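Local coordinates for protein aeromonas extracellular serine protease (Aeromonas sobria, PDB 3WQB) that cleaves peptide bonds that follow paired basic residues, one of them lysine, as a calcium-dependent, secreted serine protease of the furin subfamily and probable virulence factor, at residues 292-306 with 323-337. The protein carries 1 engineered substitution. Numbering follows the deposited sequence.
Sequences AMVTTDLPGCDMGYN and DASCDYNGVMNGTAS. Engineered in segment 323-337: Ala336 (natural residue Ser). With CA (calcium ion), chain E.
Asp297 and Cys326 meet at a calcium ion, beside a two-stranded antiparallel ribbon of this subtilisin-like domain. Thr295 and Asn329 form its hydrogen-bonded pair. The 292-306 segment supplies five calcium ligands: Asp297 OD2 and the carbonyl oxygens of Leu298, Gly300, Met303 and Asn306. Cys326 O, 2.4 Å from the calcium ion, is the sole ligand from 323-337. The disulfide between Cys301 and Cys326 ties the same two loops together, with a torsion of 87° about its S-S bond.

CG of Asp297 is anti to the backbone N (chi1 -164°), which carries the carboxylate to the calcium ion. OD2 binds it, while OD1 accepts from Tyr305 N on its syn lone pair. Asn329 ND2 reaches the same OD1 at 3.1 Å, from above the carboxylate plane. Amide and carboxylate planes are nearly perpendicular, at 89°. Asn329 ND2 also bonds outside the ribbon, to Ser118. Asn329 OD1 accepts from Val331 N, an Asx turn, and also from Met332 N; the two bonds hold the amide in place.

The Tyr305 ring has Asn329 CG in plane at its edge. Tyr305 CB packs on Val331 CG2 at 3.7 Å, and the Tyr305 side chain touches His115, predicted to belong to the charge relay. Ala336, engineered from serine, stands at a predicted charge-relay position. Asn306 ND2 donates to Tyr328 O at 2.8 Å. It approaches nearly along the axis of the Tyr328 carbonyl, and Tyr328 O lies close to the plane of the Asn306 amide.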
ATOM      1  N   ALA A 292       6.200 -19.547   2.979  1.00 10.88           N
ATOM      2  CA  ALA A 292       5.915 -18.176   3.392  1.00 10.36           C
ATOM      3  C   ALA A 292       7.130 -17.627   4.153  1.00 10.62           C
ATOM      4  O   ALA A 292       8.249 -18.106   3.940  1.00 10.86           O
ATOM      5  CB  ALA A 292       4.618 -18.091   4.199  1.00 11.06           C
ATOM      6  N   MET A 293       6.927 -16.651   5.037  1.00 10.81           N
ATOM      7  CA  MET A 293       8.042 -15.913   5.628  1.00 10.65           C
ATOM      8  C   MET A 293       8.317 -16.395   7.050  1.00 10.90           C
ATOM      9  O   MET A 293       7.508 -16.176   7.962  1.00 12.25           O
ATOM     10  CB  MET A 293       7.744 -14.410   5.635  1.00 10.95           C
ATOM     11  CG  MET A 293       7.272 -13.828   4.303  1.00 10.29           C
ATOM     12  SD  MET A 293       8.525 -13.751   3.004  1.00 11.12           S
ATOM     13  CE  MET A 293       9.414 -12.307   3.549  1.00 10.54           C
ATOM     14  N   VAL A 294       9.464 -17.043   7.233  1.00 10.68           N
ATOM     15  CA  VAL A 294       9.909 -17.436   8.567  1.00 10.34           C
ATOM     16  C   VAL A 294      10.425 -16.200   9.298  1.00 10.23           C
ATOM     17  O   VAL A 294      11.311 -15.492   8.810  1.00 10.67           O
ATOM     18  CB  VAL A 294      10.981 -18.542   8.507  1.00 10.17           C
ATOM     19  CG1 VAL A 294      11.571 -18.800   9.898  1.00 11.51           C
ATOM     20  CG2 VAL A 294      10.368 -19.814   7.915  1.00 11.37           C
ATOM     21  N   THR A 295       9.851 -15.934  10.467  1.00  9.85           N
ATOM     22  CA  THR A 295      10.100 -14.679  11.159  1.00 10.35           C
ATOM     23  C   THR A 295       9.802 -14.794  12.658  1.00 10.43           C
ATOM     24  O   THR A 295       9.456 -15.870  13.152  1.00 11.27           O
ATOM     25  CB  THR A 295       9.254 -13.541  10.521  1.00 10.23           C
ATOM     26  OG1 THR A 295       9.647 -12.277  11.067  1.00 10.45           O
ATOM     27  CG2 THR A 295       7.759 -13.765  10.731  1.00 11.69           C
ATOM     28  N   THR A 296       9.938 -13.682  13.364  1.00  9.97           N
ATOM     29  CA  THR A 296       9.633 -13.607  14.776  1.00 10.61           C
ATOM     30  C   THR A 296       8.127 -13.587  15.028  1.00 11.01           C
ATOM     31  O   THR A 296       7.388 -12.800  14.433  1.00 12.32           O
ATOM     32  CB  THR A 296      10.264 -12.349  15.389  1.00  9.90           C
ATOM     33  OG1 THR A 296       9.928 -11.210  14.587  1.00 11.08           O
ATOM     34  CG2 THR A 296      11.783 -12.467  15.428  1.00 11.58           C
ATOM     35  N   ASP A 297       7.689 -14.449  15.939  1.00 11.21           N
ATOM     36  CA  ASP A 297       6.302 -14.531  16.366  1.00 11.32           C
ATOM     37  C   ASP A 297       6.141 -13.842  17.712  1.00 11.57           C
ATOM     38  O   ASP A 297       7.134 -13.500  18.355  1.00 12.45           O
ATOM     39  CB  ASP A 297       5.928 -16.007  16.514  1.00 11.31           C
ATOM     40  CG  ASP A 297       4.434 -16.229  16.578  1.00 11.06           C
ATOM     41  OD1 ASP A 297       3.707 -15.549  15.820  1.00 12.05           O
ATOM     42  OD2 ASP A 297       3.990 -17.075  17.387  1.00 10.71           O
ATOM     43  N   LEU A 298       4.899 -13.631  18.145  1.00 11.41           N
ATOM     44  CA  LEU A 298       4.689 -13.296  19.550  1.00 11.70           C
ATOM     45  C   LEU A 298       5.308 -14.400  20.412  1.00 12.32           C
ATOM     46  O   LEU A 298       5.135 -15.583  20.112  1.00 12.83           O
ATOM     47  CB  LEU A 298       3.210 -13.144  19.880  1.00 12.13           C
ATOM     48  CG  LEU A 298       2.439 -12.062  19.126  1.00 11.13           C
ATOM     49  CD1 LEU A 298       1.008 -11.977  19.633  1.00 12.32           C
ATOM     50  CD2 LEU A 298       3.124 -10.720  19.255  1.00 12.09           C
ATOM     51  N   PRO A 299       6.061 -14.021  21.463  1.00 13.38           N
ATOM     52  CA  PRO A 299       6.775 -15.059  22.220  1.00 13.85           C
ATOM     53  C   PRO A 299       5.851 -16.013  22.982  1.00 14.24           C
ATOM     54  O   PRO A 299       4.780 -15.612  23.442  1.00 14.81           O
ATOM     55  CB  PRO A 299       7.650 -14.259  23.192  1.00 14.61           C
ATOM     56  CG  PRO A 299       7.081 -12.880  23.225  1.00 15.46           C
ATOM     57  CD  PRO A 299       6.371 -12.659  21.937  1.00 13.47           C
ATOM     58  N   GLY A 300       6.270 -17.268  23.092  1.00 13.99           N
ATOM     59  CA  GLY A 300       5.530 -18.252  23.867  1.00 13.76           C
ATOM     60  C   GLY A 300       4.570 -19.058  23.020  1.00 13.96           C
ATOM     61  O   GLY A 300       4.158 -18.632  21.939  1.00 14.15           O
ATOM     62  N   CYS A 301       4.201 -20.225  23.525  1.00 14.60           N
ATOM     63  CA  CYS A 301       3.282 -21.093  22.815  1.00 15.12           C
ATOM     64  C   CYS A 301       1.822 -20.748  23.133  1.00 14.53           C
ATOM     65  O   CYS A 301       0.913 -21.424  22.679  1.00 14.70           O
ATOM     66  CB  CYS A 301       3.618 -22.568  23.068  1.00 16.06           C
ATOM     67  SG  CYS A 301       5.295 -23.061  22.526  1.00 20.32           S
ATOM     68  N   ASP A 302       1.615 -19.666  23.878  1.00 14.37           N
ATOM     69  CA  ASP A 302       0.270 -19.159  24.158  1.00 14.83           C
ATOM     70  C   ASP A 302      -0.103 -17.902  23.368  1.00 14.20           C
ATOM     71  O   ASP A 302      -1.229 -17.416  23.478  1.00 14.10           O
ATOM     72  CB  ASP A 302       0.111 -18.878  25.653  1.00 15.42           C
ATOM     73  CG  ASP A 302       1.145 -17.893  26.178  1.00 17.68           C
ATOM     74  OD1 ASP A 302       2.221 -17.724  25.551  1.00 20.95           O
ATOM     75  OD2 ASP A 302       0.885 -17.289  27.241  1.00 21.27           O
ATOM     76  N   MET A 303       0.843 -17.374  22.595  1.00 13.10           N
ATOM     77  CA  MET A 303       0.630 -16.144  21.828  1.00 12.43           C
ATOM     78  C   MET A 303       1.202 -16.304  20.430  1.00 12.56           C
ATOM     79  O   MET A 303       2.215 -16.974  20.236  1.00 13.09           O
ATOM     80  CB  MET A 303       1.337 -14.964  22.506  1.00 12.46           C
ATOM     81  CG  MET A 303       0.822 -14.630  23.909  1.00 12.88           C
ATOM     82  SD  MET A 303      -0.834 -13.913  23.929  1.00 13.20           S
ATOM     83  CE  MET A 303      -0.476 -12.244  23.401  1.00 13.05           C
ATOM     84  N   GLY A 304       0.564 -15.648  19.469  1.00 12.09           N
ATOM     85  CA  GLY A 304       1.132 -15.515  18.135  1.00 11.77           C
ATOM     86  C   GLY A 304       0.577 -16.486  17.121  1.00 11.34           C
ATOM     87  O   GLY A 304      -0.335 -17.279  17.411  1.00 11.89           O
ATOM     88  N   TYR A 305       1.135 -16.433  15.912  1.00 11.12           N
ATOM     89  CA  TYR A 305       0.751 -17.376  14.857  1.00 11.71           C
ATOM     90  C   TYR A 305       1.267 -18.795  15.132  1.00 12.01           C
ATOM     91  O   TYR A 305       0.727 -19.765  14.594  1.00 12.48           O
ATOM     92  CB  TYR A 305       1.258 -16.911  13.492  1.00 12.13           C
ATOM     93  CG  TYR A 305       0.742 -15.577  13.008  1.00 12.82           C
ATOM     94  CD1 TYR A 305      -0.547 -15.139  13.314  1.00 13.83           C
ATOM     95  CD2 TYR A 305       1.553 -14.749  12.226  1.00 12.90           C
ATOM     96  CE1 TYR A 305      -1.020 -13.918  12.850  1.00 14.20           C
ATOM     97  CE2 TYR A 305       1.088 -13.525  11.755  1.00 13.22           C
ATOM     98  CZ  TYR A 305      -0.192 -13.109  12.075  1.00 14.29           C
ATOM     99  OH  TYR A 305      -0.649 -11.891  11.601  1.00 15.86           O
ATOM    100  N   ASN A 306       2.301 -18.902  15.962  1.00 11.93           N
ATOM    101  CA  ASN A 306       2.798 -20.179  16.444  1.00 11.99           C
ATOM    102  C   ASN A 306       2.369 -20.300  17.906  1.00 12.12           C
ATOM    103  O   ASN A 306       3.012 -19.762  18.816  1.00 12.46           O
ATOM    104  CB  ASN A 306       4.319 -20.276  16.275  1.00 11.75           C
ATOM    105  CG  ASN A 306       4.888 -21.602  16.750  1.00 11.51           C
ATOM    106  OD1 ASN A 306       4.154 -22.511  17.140  1.00 13.26           O
ATOM    107  ND2 ASN A 306       6.209 -21.725  16.697  1.00 12.90           N
ATOM    108  N   ASP A 323      11.868 -24.986  17.912  1.00 18.74           N
ATOM    109  CA  ASP A 323      11.392 -23.721  18.479  1.00 17.87           C
ATOM    110  C   ASP A 323      10.520 -23.999  19.699  1.00 17.83           C
ATOM    111  O   ASP A 323       9.293 -23.866  19.657  1.00 17.00           O
ATOM    112  CB  ASP A 323      10.653 -22.911  17.401  1.00 17.21           C
ATOM    113  CG  ASP A 323      10.132 -21.581  17.903  1.00 16.74           C
ATOM    114  OD1 ASP A 323      10.652 -21.033  18.909  1.00 16.75           O
ATOM    115  OD2 ASP A 323       9.183 -21.083  17.268  1.00 14.85           O
ATOM    116  N   ALA A 324      11.182 -24.380  20.789  1.00 18.24           N
ATOM    117  CA  ALA A 324      10.497 -24.876  21.982  1.00 18.40           C
ATOM    118  C   ALA A 324       9.551 -23.865  22.623  1.00 18.16           C
ATOM    119  O   ALA A 324       8.495 -24.243  23.132  1.00 18.36           O
ATOM    120  CB  ALA A 324      11.506 -25.386  23.007  1.00 18.70           C
ATOM    121  N   SER A 325       9.927 -22.588  22.591  1.00 17.74           N
ATOM    122  CA  SER A 325       9.076 -21.539  23.149  1.00 17.57           C
ATOM    123  C   SER A 325       8.156 -20.885  22.122  1.00 16.33           C
ATOM    124  O   SER A 325       7.521 -19.882  22.428  1.00 15.77           O
ATOM    125  CB  SER A 325       9.913 -20.478  23.857  1.00 18.23           C
ATOM    126  OG  SER A 325      10.429 -20.993  25.072  1.00 21.72           O
ATOM    127  N   CYS A 326       8.073 -21.460  20.922  1.00 15.48           N
ATOM    128  CA  CYS A 326       7.188 -20.938  19.864  1.00 14.64           C
ATOM    129  C   CYS A 326       7.409 -19.442  19.611  1.00 13.75           C
ATOM    130  O   CYS A 326       6.440 -18.673  19.507  1.00 13.41           O
ATOM    131  CB  CYS A 326       5.715 -21.196  20.208  1.00 14.94           C
ATOM    132  SG  CYS A 326       5.290 -22.928  20.488  1.00 16.76           S
ATOM    133  N   ASP A 327       8.676 -19.038  19.530  1.00 12.89           N
ATOM    134  CA  ASP A 327       9.031 -17.635  19.355  1.00 12.56           C
ATOM    135  C   ASP A 327       9.089 -17.216  17.886  1.00 11.99           C
ATOM    136  O   ASP A 327       9.295 -16.035  17.602  1.00 11.35           O
ATOM    137  CB  ASP A 327      10.387 -17.322  20.006  1.00 13.35           C
ATOM    138  CG  ASP A 327      10.344 -17.314  21.526  1.00 14.77           C
ATOM    139  OD1 ASP A 327       9.259 -17.157  22.131  1.00 15.45           O
ATOM    140  OD2 ASP A 327      11.436 -17.440  22.119  1.00 19.30           O
ATOM    141  N   TYR A 328       8.937 -18.179  16.971  1.00 11.46           N
ATOM    142  CA  TYR A 328       9.045 -17.938  15.519  1.00 11.31           C
ATOM    143  C   TYR A 328       7.859 -18.563  14.808  1.00 10.96           C
ATOM    144  O   TYR A 328       7.214 -19.465  15.337  1.00 12.36           O
ATOM    145  CB  TYR A 328      10.398 -18.469  14.978  1.00 11.65           C
ATOM    146  CG  TYR A 328      11.483 -17.906  15.840  1.00 11.27           C
ATOM    147  CD1 TYR A 328      11.936 -16.607  15.645  1.00 12.11           C
ATOM    148  CD2 TYR A 328      11.960 -18.613  16.951  1.00 11.94           C
ATOM    149  CE1 TYR A 328      12.870 -16.034  16.487  1.00 13.07           C
ATOM    150  CE2 TYR A 328      12.896 -18.051  17.809  1.00 12.82           C
ATOM    151  CZ  TYR A 328      13.342 -16.755  17.574  1.00 13.23           C
ATOM    152  OH  TYR A 328      14.255 -16.171  18.411  1.00 15.09           O
ATOM    153  N   ASN A 329       7.524 -18.046  13.634  1.00 10.41           N
ATOM    154  CA  ASN A 329       6.456 -18.657  12.841  1.00  9.89           C
ATOM    155  C   ASN A 329       6.903 -18.765  11.381  1.00 10.35           C
ATOM    156  O   ASN A 329       7.873 -18.119  10.988  1.00 11.40           O
ATOM    157  CB  ASN A 329       5.113 -17.904  12.998  1.00 10.58           C
ATOM    158  CG  ASN A 329       5.072 -16.559  12.257  1.00 11.32           C
ATOM    159  OD1 ASN A 329       5.070 -16.517  11.023  1.00 12.51           O
ATOM    160  ND2 ASN A 329       4.973 -15.463  13.016  1.00 12.32           N
ATOM    161  N   GLY A 330       6.214 -19.599  10.608  1.00 10.49           N
ATOM    162  CA  GLY A 330       6.547 -19.795   9.195  1.00 10.93           C
ATOM    163  C   GLY A 330       5.407 -19.440   8.264  1.00 10.76           C
ATOM    164  O   GLY A 330       5.404 -19.834   7.090  1.00 11.41           O
ATOM    165  N   VAL A 331       4.419 -18.713   8.780  1.00 10.69           N
ATOM    166  CA  VAL A 331       3.194 -18.442   8.024  1.00 11.30           C
ATOM    167  C   VAL A 331       2.974 -16.967   7.697  1.00 10.99           C
ATOM    168  O   VAL A 331       2.004 -16.624   7.024  1.00 11.82           O
ATOM    169  CB  VAL A 331       1.940 -19.007   8.736  1.00 11.32           C
ATOM    170  CG1 VAL A 331       2.037 -20.521   8.875  1.00 12.82           C
ATOM    171  CG2 VAL A 331       1.728 -18.326  10.089  1.00 12.23           C
ATOM    172  N   MET A 332       3.864 -16.092   8.163  1.00 10.75           N
ATOM    173  CA  MET A 332       3.732 -14.681   7.815  1.00 10.41           C
ATOM    174  C   MET A 332       3.824 -14.518   6.303  1.00 10.19           C
ATOM    175  O   MET A 332       4.633 -15.165   5.658  1.00 10.72           O
ATOM    176  CB  MET A 332       4.788 -13.849   8.538  1.00 10.77           C
ATOM    177  CG  MET A 332       4.726 -12.361   8.268  1.00 11.25           C
ATOM    178  SD  MET A 332       3.106 -11.659   8.618  1.00 11.19           S
ATOM    179  CE  MET A 332       3.400  -9.962   8.147  1.00 13.84           C
ATOM    180  N   ASN A 333       2.984 -13.660   5.738  1.00  9.62           N
ATOM    181  CA  ASN A 333       2.879 -13.562   4.288  1.00  9.63           C
ATOM    182  C   ASN A 333       2.296 -12.211   3.877  1.00  9.89           C
ATOM    183  O   ASN A 333       2.275 -11.264   4.662  1.00 10.26           O
ATOM    184  CB  ASN A 333       2.019 -14.712   3.750  1.00 10.12           C
ATOM    185  CG  ASN A 333       0.568 -14.588   4.155  1.00 10.56           C
ATOM    186  OD1 ASN A 333       0.216 -13.738   4.975  1.00 12.26           O
ATOM    187  ND2 ASN A 333      -0.291 -15.424   3.572  1.00 12.58           N
ATOM    188  N   GLY A 334       1.843 -12.120   2.634  1.00  9.77           N
ATOM    189  CA  GLY A 334       1.093 -10.969   2.176  1.00  9.86           C
ATOM    190  C   GLY A 334       1.941  -9.844   1.628  1.00  9.79           C
ATOM    191  O   GLY A 334       3.178  -9.865   1.692  1.00  9.82           O
ATOM    192  N   THR A 335       1.260  -8.854   1.070  1.00  9.54           N
ATOM    193  CA  THR A 335       1.947  -7.609   0.789  1.00  8.95           C
ATOM    194  C   THR A 335       2.437  -6.996   2.103  1.00  9.33           C
ATOM    195  O   THR A 335       3.352  -6.169   2.090  1.00  9.67           O
ATOM    196  CB  THR A 335       1.120  -6.645  -0.079  1.00  9.14           C
ATOM    197  OG1 THR A 335      -0.161  -6.408   0.522  1.00  9.74           O
ATOM    198  CG2 THR A 335       0.960  -7.196  -1.485  1.00  9.85           C
ATOM    199  N   ALA A 336       1.878  -7.437   3.235  1.00  9.30           N
ATOM    200  CA  ALA A 336       2.430  -7.043   4.550  1.00  9.21           C
ATOM    201  C   ALA A 336       3.804  -7.615   4.837  1.00  8.94           C
ATOM    202  O   ALA A 336       4.445  -7.176   5.791  1.00  9.14           O
ATOM    203  CB  ALA A 336       1.531  -7.426   5.678  1.00 10.01           C
ATOM    204  N   SER A 337       4.230  -8.610   4.057  1.00  8.88           N
ATOM    205  CA  SER A 337       5.598  -9.138   4.108  1.00  9.13           C
ATOM    206  C   SER A 337       6.485  -8.531   3.026  1.00  9.33           C
ATOM    207  O   SER A 337       7.675  -8.336   3.235  1.00  9.19           O
ATOM    208  CB  SER A 337       5.572 -10.660   3.983  1.00  9.57           C
ATOM    209  OG  SER A 337       5.079 -11.239   5.179  1.00  9.94           O
TER
HETATM  210 CA    CA E 903       4.253 -17.792  19.689  1.00 15.66          CA
HETATM  211  O   HOH W   1       6.933 -21.045   5.194  1.00 13.35           O
HETATM  212  O   HOH W   2       7.452 -24.283  17.643  1.00 15.01           O